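Local coordinates for 11R-lipoxygenase (Gersemia fruticosa, PDB 3VF1), which is a calcium-dependent lipoxygenase, a non-heme iron dioxygenase that probably adds molecular oxygen to polyunsaturated fatty acids, at residues Gln528-Asp533 against His562-Val567; Asn537-Gly542 against Lys548-Ser553. All coordinates share one frame; numbering follows the deposited sequence.

Interaction 1: Gln528-Asp533 against His562-Val567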
loop_
_atom_site.group_PDB
_atom_site.type_symbol
_atom_site.label_atom_id
_atom_site.label_comp_id
_atom_site.label_asym_id
_atom_site.label_seq_id
_atom_site.Cartn_x
_atom_site.Cartn_y
_atom_site.Cartn_z
ATOM N N GLN A 528 -24.380 -3.362 1.523
ATOM C CA GLN A 528 -24.534 -4.722 2.025
ATOM C C GLN A 528 -24.046 -5.730 0.989
ATOM O O GLN A 528 -23.507 -6.779 1.339
ATOM C CB GLN A 528 -25.994 -4.996 2.389
ATOM C CG GLN A 528 -26.559 -4.036 3.426
ATOM C CD GLN A 528 -25.835 -4.111 4.756
ATOM O OE1 GLN A 528 -25.196 -5.111 5.072
ATOM N NE2 GLN A 528 -25.930 -3.044 5.540
ATOM N N ASP A 529 -24.241 -5.410 -0.287
ATOM C CA ASP A 529 -23.710 -6.231 -1.367
ATOM C C ASP A 529 -22.190 -6.148 -1.353
ATOM O O ASP A 529 -21.496 -7.146 -1.543
ATOM C CB ASP A 529 -24.240 -5.756 -2.723
ATOM C CG ASP A 529 -25.735 -5.966 -2.874
ATOM O OD1 ASP A 529 -26.275 -6.889 -2.227
ATOM O OD2 ASP A 529 -26.368 -5.213 -3.642
ATOM N N TRP A 530 -21.686 -4.941 -1.122
ATOM C CA TRP A 530 -20.253 -4.691 -1.075
ATOM C C TRP A 530 -19.573 -5.549 -0.013
ATOM O O TRP A 530 -18.648 -6.304 -0.315
ATOM C CB TRP A 530 -19.996 -3.208 -0.794
ATOM C CG TRP A 530 -18.551 -2.830 -0.815
ATOM C CD1 TRP A 530 -17.719 -2.843 -1.893
ATOM C CD2 TRP A 530 -17.766 -2.369 0.292
ATOM N NE1 TRP A 530 -16.465 -2.423 -1.529
ATOM C CE2 TRP A 530 -16.468 -2.125 -0.191
ATOM C CE3 TRP A 530 -18.037 -2.139 1.645
ATOM C CZ2 TRP A 530 -15.439 -1.666 0.629
ATOM C CZ3 TRP A 530 -17.015 -1.681 2.457
ATOM C CH2 TRP A 530 -15.732 -1.451 1.947
ATOM N N ILE A 531 -20.034 -5.441 1.230
ATOM C CA ILE A 531 -19.394 -6.145 2.337
ATOM C C ILE A 531 -19.632 -7.651 2.264
ATOM O O ILE A 531 -18.804 -8.436 2.723
ATOM C CB ILE A 531 -19.871 -5.612 3.708
ATOM C CG1 ILE A 531 -18.970 -6.137 4.829
ATOM C CG2 ILE A 531 -21.320 -6.003 3.967
ATOM C CD1 ILE A 531 -17.521 -5.699 4.716
ATOM N N ARG A 532 -20.759 -8.052 1.687
ATOM C CA ARG A 532 -21.067 -9.470 1.542
ATOM C C ARG A 532 -20.160 -10.118 0.498
ATOM O O ARG A 532 -19.777 -11.281 0.629
ATOM C CB ARG A 532 -22.535 -9.676 1.158
ATOM C CG ARG A 532 -22.893 -11.138 0.920
ATOM C CD ARG A 532 -24.398 -11.369 0.831
ATOM N NE ARG A 532 -25.018 -10.632 -0.270
ATOM C CZ ARG A 532 -25.713 -9.502 -0.140
ATOM N NH1 ARG A 532 -25.905 -8.945 1.051
ATOM N NH2 ARG A 532 -26.226 -8.922 -1.215
ATOM N N ASP A 533 -19.819 -9.360 -0.537
ATOM C CA ASP A 533 -18.947 -9.864 -1.590
ATOM C C ASP A 533 -17.522 -10.031 -1.064
ATOM O O ASP A 533 -16.798 -10.936 -1.478
ATOM C CB ASP A 533 -18.964 -8.918 -2.791
ATOM C CG ASP A 533 -18.475 -9.581 -4.063
ATOM O OD1 ASP A 533 -18.338 -10.821 -4.075
ATOM O OD2 ASP A 533 -18.242 -8.860 -5.056
ATOM N N HIS A 562 -15.306 2.075 10.971
ATOM C CA HIS A 562 -14.082 1.370 11.328
ATOM C C HIS A 562 -13.489 0.655 10.122
ATOM O O HIS A 562 -12.315 0.833 9.801
ATOM C CB HIS A 562 -14.337 0.356 12.442
ATOM C CG HIS A 562 -13.119 -0.423 12.831
ATOM N ND1 HIS A 562 -12.111 0.110 13.605
ATOM C CD2 HIS A 562 -12.741 -1.690 12.542
ATOM C CE1 HIS A 562 -11.168 -0.798 13.783
ATOM N NE2 HIS A 562 -11.524 -1.899 13.147
ATOM N N PHE A 563 -14.305 -0.155 9.456
ATOM C CA PHE A 563 -13.831 -0.939 8.323
ATOM C C PHE A 563 -13.245 -0.043 7.238
ATOM O O PHE A 563 -12.233 -0.381 6.630
ATOM C CB PHE A 563 -14.962 -1.788 7.742
ATOM C CG PHE A 563 -14.494 -2.822 6.759
ATOM C CD1 PHE A 563 -14.128 -4.088 7.187
ATOM C CD2 PHE A 563 -14.410 -2.526 5.409
ATOM C CE1 PHE A 563 -13.694 -5.041 6.286
ATOM C CE2 PHE A 563 -13.977 -3.477 4.503
ATOM C CZ PHE A 563 -13.617 -4.735 4.943
ATOM N N LEU A 564 -13.877 1.101 7.002
ATOM C CA LEU A 564 -13.413 2.026 5.975
ATOM C C LEU A 564 -12.148 2.751 6.422
ATOM O O LEU A 564 -11.286 3.073 5.605
ATOM C CB LEU A 564 -14.507 3.038 5.633
ATOM C CG LEU A 564 -15.767 2.453 4.991
ATOM C CD1 LEU A 564 -16.831 3.526 4.834
ATOM C CD2 LEU A 564 -15.444 1.819 3.651
ATOM N N THR A 565 -12.041 3.009 7.722
ATOM C CA THR A 565 -10.845 3.629 8.276
ATOM C C THR A 565 -9.643 2.723 8.033
ATOM O O THR A 565 -8.566 3.188 7.660
ATOM C CB THR A 565 -10.990 3.889 9.787
ATOM O OG1 THR A 565 -12.028 4.852 10.015
ATOM C CG2 THR A 565 -9.690 4.415 10.373
ATOM N N VAL A 566 -9.837 1.424 8.244
ATOM C CA VAL A 566 -8.793 0.437 7.998
ATOM C C VAL A 566 -8.304 0.505 6.557
ATOM O O VAL A 566 -7.101 0.481 6.302
ATOM C CB VAL A 566 -9.294 -0.994 8.290
ATOM C CG1 VAL A 566 -8.382 -2.030 7.644
ATOM C CG2 VAL A 566 -9.394 -1.229 9.790
ATOM N N VAL A 567 -9.239 0.592 5.617
ATOM C CA VAL A 567 -8.898 0.596 4.200
ATOM C C VAL A 567 -8.114 1.848 3.816
ATOM O O VAL A 567 -7.064 1.764 3.183
ATOM C CB VAL A 567 -10.158 0.502 3.317
ATOM C CG1 VAL A 567 -9.789 0.616 1.844
ATOM C CG2 VAL A 567 -10.894 -0.799 3.579
#
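The main-chain oxygen of Trp530, a residue whose indole reaches Phe563 and Leu564, accepts a hydrogen bond from Ser406 OG and a weak one from Asp533 N, the latter at 3.3 Å to Trp530 O. One turn on, the Asp533 carboxylate takes Asn537 ND2 and Trp167 NE1 at OD1, and at OD2 Asn410 and a salt bridge to Arg409 NE. The two helix segments stay well apart, with axes 13.6 Å from each other at closest approach, and large side chains bridge the gap. Trp530 covers most of the area here: chi1 of -176° carries the indole away from the backbone N, and the outer end of its six-membered ring meets the second helix. There CH2 lies 3.7 Å from Phe563 CE2, near the phenyl plane and at its edge. The planes stand at 88°, but the rings are offset, centroids 5.8 Å apart, and meet obliquely. Trp530 CH2 also meets Leu564 CD2 at 3.7 Å, and CZ3 touches the same methyl at 4.0 Å. Ile531 uses only its terminal methyl, which comes over one face of Phe563 in a CH-pi contact: CD1 stands 4.1 Å from the ring centroid and 14° off the normal. The Phe563 ring also meets that of Phe470, while Leu420 and Leu421 of helix 416-425 close in on Leu564. The polar ties run partly within the first helix, to Asn537, and partly to helix 369-410 and Trp167; no hydrogen bond crosses between the segments, so shape and apolar burial alone join them.

Interaction 2: Asn537-Gly542 against Lys548-Ser553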
loop_
_atom_site.group_PDB
_atom_site.type_symbol
_atom_site.label_atom_id
_atom_site.label_comp_id
_atom_site.label_asym_id
_atom_site.label_seq_id
_atom_site.Cartn_x
_atom_site.Cartn_y
_atom_site.Cartn_z
ATOM N N ASN A 537 -15.981 -13.747 -1.129
ATOM C CA ASN A 537 -14.968 -13.927 -2.164
ATOM C C ASN A 537 -13.683 -13.139 -1.914
ATOM O O ASN A 537 -12.605 -13.552 -2.340
ATOM C CB ASN A 537 -15.545 -13.546 -3.529
ATOM C CG ASN A 537 -16.796 -14.331 -3.871
ATOM O OD1 ASN A 537 -16.724 -15.502 -4.248
ATOM N ND2 ASN A 537 -17.952 -13.689 -3.744
ATOM N N GLY A 538 -13.799 -12.006 -1.230
ATOM C CA GLY A 538 -12.655 -11.149 -0.984
ATOM C C GLY A 538 -11.645 -11.752 -0.025
ATOM O O GLY A 538 -10.436 -11.601 -0.211
ATOM N N TYR A 539 -12.136 -12.436 1.004
ATOM C CA TYR A 539 -11.268 -12.963 2.047
ATOM C C TYR A 539 -11.691 -14.356 2.492
ATOM O O TYR A 539 -12.195 -14.529 3.601
ATOM C CB TYR A 539 -11.262 -12.013 3.246
ATOM C CG TYR A 539 -10.859 -10.602 2.885
ATOM C CD1 TYR A 539 -9.522 -10.251 2.771
ATOM C CD2 TYR A 539 -11.815 -9.626 2.647
ATOM C CE1 TYR A 539 -9.146 -8.964 2.436
ATOM C CE2 TYR A 539 -11.451 -8.335 2.312
ATOM C CZ TYR A 539 -10.114 -8.010 2.208
ATOM O OH TYR A 539 -9.747 -6.726 1.873
ATOM N N PRO A 540 -11.481 -15.358 1.626
ATOM C CA PRO A 540 -11.784 -16.749 1.984
ATOM C C PRO A 540 -11.015 -17.180 3.230
ATOM O O PRO A 540 -9.869 -16.773 3.413
ATOM C CB PRO A 540 -11.332 -17.543 0.751
ATOM C CG PRO A 540 -10.415 -16.629 0.006
ATOM C CD PRO A 540 -10.900 -15.247 0.279
ATOM N N ALA A 541 -11.648 -17.992 4.072
ATOM C CA ALA A 541 -11.082 -18.356 5.367
ATOM C C ALA A 541 -9.695 -18.980 5.248
ATOM O O ALA A 541 -8.832 -18.753 6.097
ATOM C CB ALA A 541 -12.021 -19.302 6.098
ATOM N N GLY A 542 -9.484 -19.767 4.198
ATOM C CA GLY A 542 -8.223 -20.463 4.013
ATOM C C GLY A 542 -8.312 -21.907 4.469
ATOM O O GLY A 542 -9.354 -22.346 4.956
ATOM N N LYS A 548 -11.742 -14.643 8.839
ATOM C CA LYS A 548 -10.962 -13.412 8.747
ATOM C C LYS A 548 -11.628 -12.254 9.484
ATOM O O LYS A 548 -11.097 -11.146 9.516
ATOM C CB LYS A 548 -10.753 -13.044 7.277
ATOM C CG LYS A 548 -10.101 -14.153 6.464
ATOM C CD LYS A 548 -8.594 -13.996 6.409
ATOM C CE LYS A 548 -7.903 -15.318 6.113
ATOM N NZ LYS A 548 -7.854 -16.201 7.310
ATOM N N LYS A 549 -12.793 -12.519 10.068
ATOM C CA LYS A 549 -13.526 -11.523 10.847
ATOM C C LYS A 549 -13.940 -10.311 10.013
ATOM O O LYS A 549 -13.969 -9.183 10.507
ATOM C CB LYS A 549 -12.713 -11.084 12.067
ATOM C CG LYS A 549 -12.507 -12.194 13.080
ATOM C CD LYS A 549 -11.889 -11.676 14.365
ATOM C CE LYS A 549 -11.681 -12.798 15.369
ATOM N NZ LYS A 549 -12.959 -13.468 15.748
ATOM N N VAL A 550 -14.258 -10.553 8.746
ATOM C CA VAL A 550 -14.902 -9.541 7.920
ATOM C C VAL A 550 -16.409 -9.675 8.120
ATOM O O VAL A 550 -16.949 -10.777 8.016
ATOM C CB VAL A 550 -14.567 -9.725 6.433
ATOM C CG1 VAL A 550 -15.284 -8.676 5.593
ATOM C CG2 VAL A 550 -13.064 -9.653 6.216
ATOM N N PRO A 551 -17.095 -8.561 8.418
ATOM C CA PRO A 551 -18.528 -8.646 8.724
ATOM C C PRO A 551 -19.344 -9.274 7.597
ATOM O O PRO A 551 -19.021 -9.092 6.422
ATOM C CB PRO A 551 -18.936 -7.181 8.912
ATOM C CG PRO A 551 -17.675 -6.468 9.245
ATOM C CD PRO A 551 -16.597 -7.177 8.492
ATOM N N LYS A 552 -20.390 -10.010 7.959
ATOM C CA LYS A 552 -21.328 -10.542 6.979
ATOM C C LYS A 552 -22.248 -9.423 6.507
ATOM O O LYS A 552 -22.788 -9.468 5.402
ATOM C CB LYS A 552 -22.158 -11.670 7.591
ATOM C CG LYS A 552 -21.343 -12.865 8.055
ATOM C CD LYS A 552 -22.224 -13.955 8.657
ATOM C CE LYS A 552 -23.046 -13.437 9.830
ATOM N NZ LYS A 552 -24.420 -13.002 9.433
ATOM N N SER A 553 -22.419 -8.417 7.359
ATOM C CA SER A 553 -23.234 -7.256 7.035
ATOM C C SER A 553 -22.883 -6.105 7.969
ATOM O O SER A 553 -22.314 -6.318 9.040
ATOM C CB SER A 553 -24.721 -7.594 7.165
ATOM O OG SER A 553 -25.051 -7.961 8.495
HETATM O O HOH W 1 -12.654 -15.786 6.567
#
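The backbone leaves helix 525-538 at Tyr539 and swings past the returning loop, coming closest where the CA atoms of Ala541 and Lys548 are 6.0 Å apart. A water spans the gap, accepting from Lys548 N at 2.7 Å and donating to Tyr539 O over a longer 3.3 Å. Lys548 does most of the work. Its chain lies alongside the 539-541 backbone, CG packing 3.6 Å from Tyr539 O, and a bend at chi2 (-93°) and another at chi4 bring the ammonium to Ala541. There NZ donates to Ala541 O at 3.0 Å, meeting the carbonyl at a C=O...N angle of 132° and tilted 34° from its plane. Thr546 O, Tyr465 O and Val468 O bring the carbonyl oxygens round NZ to four, more than three N-H can serve singly, so a proton is probably shared; the Tyr465 ring adds a cation-pi contact. Beside this, Val550 CG2 presses obliquely on the Tyr539 ring, 3.8 Å from CD2, and the two side chains cross at about a right angle. The phenol end runs on to helix 369-410, where Tyr539 OH bonds Met399 O. The side chain of Tyr539 lies about 11 Å from that of the iron ligand His397. This is an irregular helix-to-helix connection of the lipoxygenase catalytic domain, held by a buried lysine that gathers main-chain carbonyls from the connection itself and from 465-468.

Overall arrangement
Interaction 2 is nested along the chain inside the loop that interaction 1 closes, and their centres lie 10 Å apart on one side of the chain's centre. Both use helix 525-538: residues 528-533 pack against helix 557-579, while the C-terminal end of helix 525-538, with 539-542 beyond it, meets the connecting loop. The two touch directly, since Asp533 O probably accepts a hydrogen bond from Gly538 N, and Ile531 CD1 packs on Val550 CG1. The two contacts thus join two consecutive helices and their connection within the lipoxygenase domain, the second helix being the one that carries the iron ligands His575 and Asn579 further along.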